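PDB 3BBJ: putative thioesterase II from Thermobifida fusca, which probably hydrolyses acyl-CoA or related thioesters, using two HotDog domains carried on one chain. Local coordinates for residues Val15-Gly18 with Tyr22-Glu25; Val24-Gly29 with Leu94-Arg99; Met42-Arg47 with Ala74-Arg79. All blocks are in the same frame, centred on the assembly; numbering follows the deposited sequence.

Contact 1: Val15-Gly18 with Tyr22-Glu25; sequences VRVG and YAVE
Y22 lies across the backbone of R16 from the neighbouring strand, and its side chain can be followed outward atom by atom. CB starts beside the carbonyl of V15, with V15 O 3.5 Å from Y22 CB. CG is set beside the backbone N by chi1 -66°, which sends the ring along R16. CD2 then comes 3.5 Å from R16 CA, and CE2 sits 3.6 Å from R16 CB. R16 CD hangs over the rim of one ring face, so the aliphatic part of the arginine lies along one margin of the ring, an apolar use of a long side chain at an exposed position. At the tip, OH reaches past both segments to a hydrogen bond with E52 OE2, which suits tyrosine to a buried place with one polar end to satisfy. R16 and Y22 are the non-hydrogen-bonded pair of a β-hairpin made by strands 14-18 and 21-26, and V17 with G18 forms a classic β-bulge, both facing one residue of the partner strand. Next to them, V15 and A23 form the hydrogen-bonded pair: V15 N donates to A23 O at 2.9 Å, and A23 N to V15 O at 2.7 Å. Both donors lie in the carbonyl planes, with N-H···O angles of 171° and 163°. V15 O also takes a weak CA-H···O contact from Y22 CA. On the face that carries V15 and A23, V17 CG2 comes 3.4 Å from A23 CB, closer than usual for two carbons; even the small alanine leaves the valine methyl little room.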
loop_
_atom_site.group_PDB
_atom_site.type_symbol
_atom_site.label_atom_id
_atom_site.label_comp_id
_atom_site.label_asym_id
_atom_site.label_seq_id
_atom_site.Cartn_x
_atom_site.Cartn_y
_atom_site.Cartn_z
ATOM N N VAL A 15 9.622 -25.610 0.447
ATOM C CA VAL A 15 9.860 -26.763 -0.426
ATOM C C VAL A 15 8.652 -27.007 -1.287
ATOM O O VAL A 15 7.531 -27.038 -0.801
ATOM C CB VAL A 15 10.203 -28.057 0.377
ATOM C CG1 VAL A 15 10.296 -29.255 -0.535
ATOM C CG2 VAL A 15 11.514 -27.885 1.134
ATOM N N ARG A 16 8.911 -27.173 -2.577
ATOM C CA ARG A 16 7.900 -27.477 -3.582
ATOM C C ARG A 16 7.406 -28.920 -3.363
ATOM O O ARG A 16 8.154 -29.880 -3.532
ATOM C CB ARG A 16 8.533 -27.227 -4.964
ATOM C CG ARG A 16 7.953 -27.914 -6.180
ATOM C CD ARG A 16 6.552 -27.498 -6.497
ATOM N NE ARG A 16 6.228 -27.606 -7.927
ATOM C CZ ARG A 16 6.181 -28.736 -8.642
ATOM N NH1 ARG A 16 6.486 -29.918 -8.112
ATOM N NH2 ARG A 16 5.844 -28.680 -9.921
ATOM N N VAL A 17 6.152 -29.038 -2.934
ATOM C CA VAL A 17 5.509 -30.318 -2.612
ATOM C C VAL A 17 4.590 -30.864 -3.725
ATOM O O VAL A 17 4.257 -32.047 -3.740
ATOM C CB VAL A 17 4.685 -30.144 -1.299
ATOM C CG1 VAL A 17 3.533 -31.155 -1.210
ATOM C CG2 VAL A 17 5.613 -30.218 -0.082
ATOM N N GLY A 18 4.184 -29.988 -4.640
ATOM C CA GLY A 18 3.274 -30.328 -5.733
ATOM C C GLY A 18 3.083 -29.104 -6.614
ATOM O O GLY A 18 3.653 -28.057 -6.344
ATOM N N TYR A 22 3.432 -25.726 -1.849
ATOM C CA TYR A 22 4.695 -25.693 -1.127
ATOM C C TYR A 22 4.483 -25.983 0.335
ATOM O O TYR A 22 3.388 -25.806 0.854
ATOM C CB TYR A 22 5.350 -24.319 -1.290
ATOM C CG TYR A 22 5.781 -24.000 -2.706
ATOM C CD1 TYR A 22 4.863 -23.589 -3.665
ATOM C CD2 TYR A 22 7.109 -24.087 -3.074
ATOM C CE1 TYR A 22 5.263 -23.290 -4.970
ATOM C CE2 TYR A 22 7.519 -23.779 -4.364
ATOM C CZ TYR A 22 6.600 -23.389 -5.306
ATOM O OH TYR A 22 7.042 -23.109 -6.588
ATOM N N ALA A 23 5.537 -26.458 0.987
ATOM C CA ALA A 23 5.519 -26.741 2.416
ATOM C C ALA A 23 6.557 -25.859 3.090
ATOM O O ALA A 23 7.609 -25.569 2.511
ATOM C CB ALA A 23 5.822 -28.215 2.683
ATOM N N VAL A 24 6.256 -25.436 4.311
ATOM C CA VAL A 24 7.152 -24.590 5.077
ATOM C C VAL A 24 7.042 -24.958 6.568
ATOM O O VAL A 24 6.002 -25.434 7.019
ATOM C CB VAL A 24 6.796 -23.086 4.814
ATOM C CG1 VAL A 24 5.458 -22.718 5.463
ATOM C CG2 VAL A 24 7.889 -22.163 5.298
ATOM N N GLU A 25 8.130 -24.767 7.308
ATOM C CA GLU A 25 8.150 -24.927 8.775
ATOM C C GLU A 25 8.308 -23.569 9.448
ATOM O O GLU A 25 9.330 -22.907 9.292
ATOM C CB GLU A 25 9.304 -25.852 9.227
ATOM C CG GLU A 25 8.862 -27.256 9.655
ATOM C CD GLU A 25 8.323 -27.297 11.083
ATOM O OE1 GLU A 25 8.840 -26.560 11.957
ATOM O OE2 GLU A 25 7.387 -28.081 11.338
#

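Contact 2: Val24-Gly29 with Leu94-Arg99; sequences VELDPG and LFQEGR
V24 and L94 meet through methyl groups, and L26 and Q96 meet two residues further along each strand. The apolar part is slight: V24 CG1 is 4.1 Å from L94 CD1, the two side chains crossing at about a right angle. With chi1 70°, V24 places CG1 between its backbone N and carbonyl carbon, and this turns that methyl toward the leucine. Branched aliphatic residues suit this buried spot, for they fill it without leaving any polar atom to satisfy.

The mixed contact joins L26 CD1 to the amide nitrogen of Q96, NE2, at 4.0 Å, the chains coming from opposite directions. Q96 is extended beyond CG, and its NE2 is buried yet occupied, donating to S70 O and P73 O; glutamine is long enough to span to them.

Hydrogen bonds act inside each segment. Q96 N to R99 O (2.9 Å) and R99 N to Q96 O (3.3 Å) close a type I' turn, with E97 and G98 at positive phi. In the other segment the D27 carboxylate takes the backbone N-H of G29 on OD1 at 2.9 Å, an Asx turn, while OD2 forms a salt bridge with R7.

Strands 21-26 and 88-96 do not pair directly: strand 72-82 runs between them and hydrogen-bonds to both. A74 of that strand touches both V24 and L94, while from helix 38-51 V44 packs on V24 and L45 on L94.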
loop_
_atom_site.group_PDB
_atom_site.type_symbol
_atom_site.label_atom_id
_atom_site.label_comp_id
_atom_site.label_asym_id
_atom_site.label_seq_id
_atom_site.Cartn_x
_atom_site.Cartn_y
_atom_site.Cartn_z
ATOM N N VAL A 24 6.256 -25.436 4.311
ATOM C CA VAL A 24 7.152 -24.590 5.077
ATOM C C VAL A 24 7.042 -24.958 6.568
ATOM O O VAL A 24 6.002 -25.434 7.019
ATOM C CB VAL A 24 6.796 -23.086 4.814
ATOM C CG1 VAL A 24 5.458 -22.718 5.463
ATOM C CG2 VAL A 24 7.889 -22.163 5.298
ATOM N N GLU A 25 8.130 -24.767 7.308
ATOM C CA GLU A 25 8.150 -24.927 8.775
ATOM C C GLU A 25 8.308 -23.569 9.448
ATOM O O GLU A 25 9.330 -22.907 9.292
ATOM C CB GLU A 25 9.304 -25.852 9.227
ATOM C CG GLU A 25 8.862 -27.256 9.655
ATOM C CD GLU A 25 8.323 -27.297 11.083
ATOM O OE1 GLU A 25 8.840 -26.560 11.957
ATOM O OE2 GLU A 25 7.387 -28.081 11.338
ATOM N N LEU A 26 7.303 -23.156 10.205
ATOM C CA LEU A 26 7.364 -21.858 10.873
ATOM C C LEU A 26 8.226 -21.989 12.118
ATOM O O LEU A 26 7.948 -22.787 13.005
ATOM C CB LEU A 26 5.972 -21.312 11.205
ATOM C CG LEU A 26 5.031 -21.158 10.004
ATOM C CD1 LEU A 26 3.992 -20.142 10.342
ATOM C CD2 LEU A 26 5.767 -20.760 8.717
ATOM N N ASP A 27 9.294 -21.204 12.132
ATOM C CA ASP A 27 10.290 -21.251 13.176
ATOM C C ASP A 27 9.805 -20.440 14.381
ATOM O O ASP A 27 9.595 -19.223 14.278
ATOM C CB ASP A 27 11.609 -20.714 12.604
ATOM C CG ASP A 27 12.717 -20.644 13.626
ATOM O OD1 ASP A 27 12.475 -20.889 14.822
ATOM O OD2 ASP A 27 13.833 -20.311 13.226
ATOM N N PRO A 28 9.633 -21.110 15.534
ATOM C CA PRO A 28 9.086 -20.443 16.724
ATOM C C PRO A 28 9.972 -19.317 17.281
ATOM O O PRO A 28 9.532 -18.549 18.147
ATOM C CB PRO A 28 8.955 -21.586 17.735
ATOM C CG PRO A 28 9.911 -22.614 17.281
ATOM C CD PRO A 28 9.957 -22.525 15.798
ATOM N N GLY A 29 11.219 -19.258 16.816
ATOM C CA GLY A 29 12.124 -18.160 17.144
ATOM C C GLY A 29 11.633 -16.801 16.633
ATOM O O GLY A 29 12.127 -15.758 17.065
ATOM N N LEU A 94 -1.097 -18.690 2.548
ATOM C CA LEU A 94 -0.552 -19.555 3.597
ATOM C C LEU A 94 -1.668 -20.173 4.421
ATOM O O LEU A 94 -2.571 -19.467 4.879
ATOM C CB LEU A 94 0.368 -18.769 4.518
ATOM C CG LEU A 94 1.032 -19.529 5.657
ATOM C CD1 LEU A 94 1.943 -20.630 5.102
ATOM C CD2 LEU A 94 1.820 -18.550 6.538
ATOM N N PHE A 95 -1.574 -21.498 4.603
ATOM C CA PHE A 95 -2.537 -22.272 5.381
ATOM C C PHE A 95 -1.864 -22.962 6.550
ATOM O O PHE A 95 -0.705 -23.358 6.477
ATOM C CB PHE A 95 -3.168 -23.345 4.521
ATOM C CG PHE A 95 -3.955 -22.820 3.380
ATOM C CD1 PHE A 95 -3.324 -22.449 2.202
ATOM C CD2 PHE A 95 -5.331 -22.728 3.459
ATOM C CE1 PHE A 95 -4.069 -21.964 1.122
ATOM C CE2 PHE A 95 -6.083 -22.246 2.372
ATOM C CZ PHE A 95 -5.449 -21.864 1.208
ATOM N N GLN A 96 -2.605 -23.101 7.639
ATOM C CA GLN A 96 -2.110 -23.806 8.815
ATOM C C GLN A 96 -3.298 -24.321 9.613
ATOM O O GLN A 96 -4.177 -23.540 10.014
ATOM C CB GLN A 96 -1.219 -22.904 9.681
ATOM C CG GLN A 96 -0.305 -23.693 10.616
ATOM C CD GLN A 96 0.491 -22.827 11.596
ATOM O OE1 GLN A 96 -0.047 -21.901 12.213
ATOM N NE2 GLN A 96 1.778 -23.155 11.762
ATOM N N GLU A 97 -3.304 -25.632 9.849
ATOM C CA GLU A 97 -4.378 -26.319 10.569
ATOM C C GLU A 97 -5.709 -26.070 9.890
ATOM O O GLU A 97 -6.685 -25.701 10.529
ATOM C CB GLU A 97 -4.432 -25.908 12.041
ATOM C CG GLU A 97 -3.158 -26.209 12.819
ATOM C CD GLU A 97 -3.400 -26.321 14.319
ATOM O OE1 GLU A 97 -4.313 -27.086 14.726
ATOM O OE2 GLU A 97 -2.673 -25.660 15.090
ATOM N N GLY A 98 -5.715 -26.247 8.577
ATOM C CA GLY A 98 -6.914 -26.114 7.768
ATOM C C GLY A 98 -7.518 -24.728 7.670
ATOM O O GLY A 98 -8.660 -24.593 7.228
ATOM N N ARG A 99 -6.770 -23.697 8.061
ATOM C CA ARG A 99 -7.282 -22.326 8.039
ATOM C C ARG A 99 -6.320 -21.397 7.308
ATOM O O ARG A 99 -5.094 -21.568 7.407
ATOM C CB ARG A 99 -7.541 -21.850 9.474
ATOM C CG ARG A 99 -8.785 -22.504 10.109
ATOM C CD ARG A 99 -8.937 -22.213 11.605
ATOM N NE ARG A 99 -7.873 -22.834 12.405
ATOM C CZ ARG A 99 -7.879 -22.963 13.738
ATOM N NH1 ARG A 99 -8.907 -22.523 14.465
ATOM N NH2 ARG A 99 -6.846 -23.549 14.352
#

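Contact 3: Met42-Arg47 with Ala74-Arg79; sequences MTVLQR and AEIETR
Helix 38-51 is the long helix that the antiparallel sheet of a HotDog domain curls around, and here its V44 and L45 rest on I76 of strand 72-82. The isoleucine is the strand's one residue in the contact and meets both helix residues with its longer branch. Its CG1 stands beside the backbone N, chi1 -66°, with CD1 carried on to the helix.

CD1 is the busier atom: L45 CD2 lies 4.0 Å from it and equally 4.0 Å from I76 CG1, so the leucine methyl lies alongside the last bond of the chain. CD2, the leucine methyl that is not anti to CA, reaches the strand although the CB of L45 does not point straight at it. The two side chains cross obliquely, like those of V44 and I76. All three are buried and wholly apolar, as suits the interface between a helix and the sheet face that covers it; T92 of the next strand touches both L45 and I76. The tightest spot is where V44 CG1, anti to its backbone N, presses on I76 CD1 at 3.3 Å.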
loop_
_atom_site.group_PDB
_atom_site.type_symbol
_atom_site.label_atom_id
_atom_site.label_comp_id
_atom_site.label_asym_id
_atom_site.label_seq_id
_atom_site.Cartn_x
_atom_site.Cartn_y
_atom_site.Cartn_z
HETATM N N MSE A 42 5.630 -13.176 5.437
HETATM C CA MSE A 42 5.777 -12.538 4.127
HETATM C C MSE A 42 6.974 -13.088 3.346
HETATM O O MSE A 42 6.875 -13.351 2.149
HETATM C CB MSE A 42 5.870 -11.022 4.281
HETATM C CG MSE A 42 4.471 -10.371 4.475
HETATM SE SE MSE A 42 4.470 -8.552 5.149
HETATM C CE MSE A 42 5.992 -7.867 4.163
ATOM N N THR A 43 8.080 -13.277 4.052
ATOM C CA THR A 43 9.335 -13.756 3.505
ATOM C C THR A 43 9.153 -15.122 2.851
ATOM O O THR A 43 9.659 -15.387 1.752
ATOM C CB THR A 43 10.397 -13.843 4.643
ATOM O OG1 THR A 43 10.769 -12.513 5.057
ATOM C CG2 THR A 43 11.620 -14.580 4.187
ATOM N N VAL A 44 8.413 -15.973 3.548
ATOM C CA VAL A 44 8.101 -17.322 3.089
ATOM C C VAL A 44 7.173 -17.279 1.874
ATOM O O VAL A 44 7.375 -18.019 0.904
ATOM C CB VAL A 44 7.468 -18.148 4.237
ATOM C CG1 VAL A 44 6.672 -19.327 3.694
ATOM C CG2 VAL A 44 8.549 -18.621 5.210
ATOM N N LEU A 45 6.160 -16.419 1.920
ATOM C CA LEU A 45 5.242 -16.294 0.805
ATOM C C LEU A 45 5.962 -15.684 -0.387
ATOM O O LEU A 45 5.731 -16.097 -1.523
ATOM C CB LEU A 45 4.025 -15.448 1.171
ATOM C CG LEU A 45 2.963 -16.017 2.117
ATOM C CD1 LEU A 45 1.738 -15.079 2.076
ATOM C CD2 LEU A 45 2.560 -17.456 1.754
ATOM N N GLN A 46 6.856 -14.728 -0.142
ATOM C CA GLN A 46 7.612 -14.137 -1.242
ATOM C C GLN A 46 8.364 -15.212 -1.998
ATOM O O GLN A 46 8.420 -15.166 -3.234
ATOM C CB GLN A 46 8.585 -13.047 -0.755
ATOM C CG GLN A 46 9.436 -12.424 -1.884
ATOM C CD GLN A 46 10.275 -11.235 -1.421
ATOM O OE1 GLN A 46 9.741 -10.203 -1.029
ATOM N NE2 GLN A 46 11.604 -11.373 -1.496
ATOM N N ARG A 47 8.964 -16.150 -1.254
ATOM C CA ARG A 47 9.748 -17.239 -1.848
ATOM C C ARG A 47 8.918 -18.115 -2.765
ATOM O O ARG A 47 9.364 -18.508 -3.840
ATOM C CB ARG A 47 10.383 -18.126 -0.764
ATOM C CG ARG A 47 11.640 -17.544 -0.182
ATOM C CD ARG A 47 12.564 -18.599 0.406
ATOM N NE ARG A 47 13.950 -18.139 0.345
ATOM C CZ ARG A 47 14.539 -17.338 1.232
ATOM N NH1 ARG A 47 13.885 -16.880 2.289
ATOM N NH2 ARG A 47 15.807 -16.980 1.051
ATOM N N ALA A 74 3.251 -25.414 7.929
ATOM C CA ALA A 74 2.237 -24.618 7.268
ATOM C C ALA A 74 2.360 -24.951 5.785
ATOM O O ALA A 74 3.419 -25.395 5.334
ATOM C CB ALA A 74 2.472 -23.164 7.523
ATOM N N GLU A 75 1.283 -24.763 5.028
ATOM C CA GLU A 75 1.285 -25.116 3.605
ATOM C C GLU A 75 0.892 -23.932 2.733
ATOM O O GLU A 75 0.044 -23.128 3.102
ATOM C CB GLU A 75 0.434 -26.370 3.317
ATOM C CG GLU A 75 -0.863 -26.513 4.115
ATOM C CD GLU A 75 -0.660 -26.946 5.576
ATOM O OE1 GLU A 75 0.479 -27.330 5.954
ATOM O OE2 GLU A 75 -1.658 -26.898 6.340
ATOM N N ILE A 76 1.537 -23.840 1.574
ATOM C CA ILE A 76 1.373 -22.719 0.656
ATOM C C ILE A 76 0.785 -23.131 -0.695
ATOM O O ILE A 76 1.224 -24.093 -1.328
ATOM C CB ILE A 76 2.704 -22.022 0.420
ATOM C CG1 ILE A 76 3.156 -21.367 1.728
ATOM C CG2 ILE A 76 2.580 -21.003 -0.752
ATOM C CD1 ILE A 76 4.605 -20.913 1.732
ATOM N N GLU A 77 -0.178 -22.335 -1.139
ATOM C CA GLU A 77 -0.954 -22.599 -2.338
ATOM C C GLU A 77 -0.830 -21.383 -3.268
ATOM O O GLU A 77 -1.313 -20.313 -2.934
ATOM C CB GLU A 77 -2.382 -22.817 -1.867
ATOM C CG GLU A 77 -3.340 -23.428 -2.845
ATOM C CD GLU A 77 -4.631 -23.862 -2.153
ATOM O OE1 GLU A 77 -4.543 -24.651 -1.179
ATOM O OE2 GLU A 77 -5.721 -23.413 -2.590
ATOM N N THR A 78 -0.148 -21.546 -4.405
ATOM C CA THR A 78 0.148 -20.432 -5.323
ATOM C C THR A 78 -0.669 -20.417 -6.613
ATOM O O THR A 78 -1.256 -21.409 -7.013
ATOM C CB THR A 78 1.645 -20.377 -5.714
ATOM O OG1 THR A 78 1.991 -21.518 -6.493
ATOM C CG2 THR A 78 2.541 -20.311 -4.480
ATOM N N ARG A 79 -0.703 -19.255 -7.264
ATOM C CA ARG A 79 -1.478 -19.076 -8.495
ATOM C C ARG A 79 -0.979 -17.872 -9.289
ATOM O O ARG A 79 -0.936 -16.762 -8.772
ATOM C CB ARG A 79 -2.947 -18.901 -8.138
ATOM C CG ARG A 79 -3.880 -19.038 -9.297
ATOM C CD ARG A 79 -5.288 -19.303 -8.809
ATOM N NE ARG A 79 -6.269 -19.091 -9.865
ATOM C CZ ARG A 79 -6.982 -17.980 -10.045
ATOM N NH1 ARG A 79 -6.859 -16.931 -9.235
ATOM N NH2 ARG A 79 -7.842 -17.924 -11.054
#

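In the fold
The three contacts lie on the same side of the chain's centre, with centres 9 to 11 Å apart. Contact 1 comes first along the chain and shares V24 and E25 with contact 2; contact 3 lies within the stretch of chain that contact 2 closes. Strand 21-26 serves contacts 1 and 2, and strand 72-82, its neighbour in the sheet, serves contact 3 while bonding to 88-96 on its other side. Backbone bonds Y22 O to I76 N and F95 N to E75 O tie the strands together, and V24 CG2 packs on V44 CG1. Hairpin, sheet and helix are thus built as one unit of the N-terminal HotDog domain.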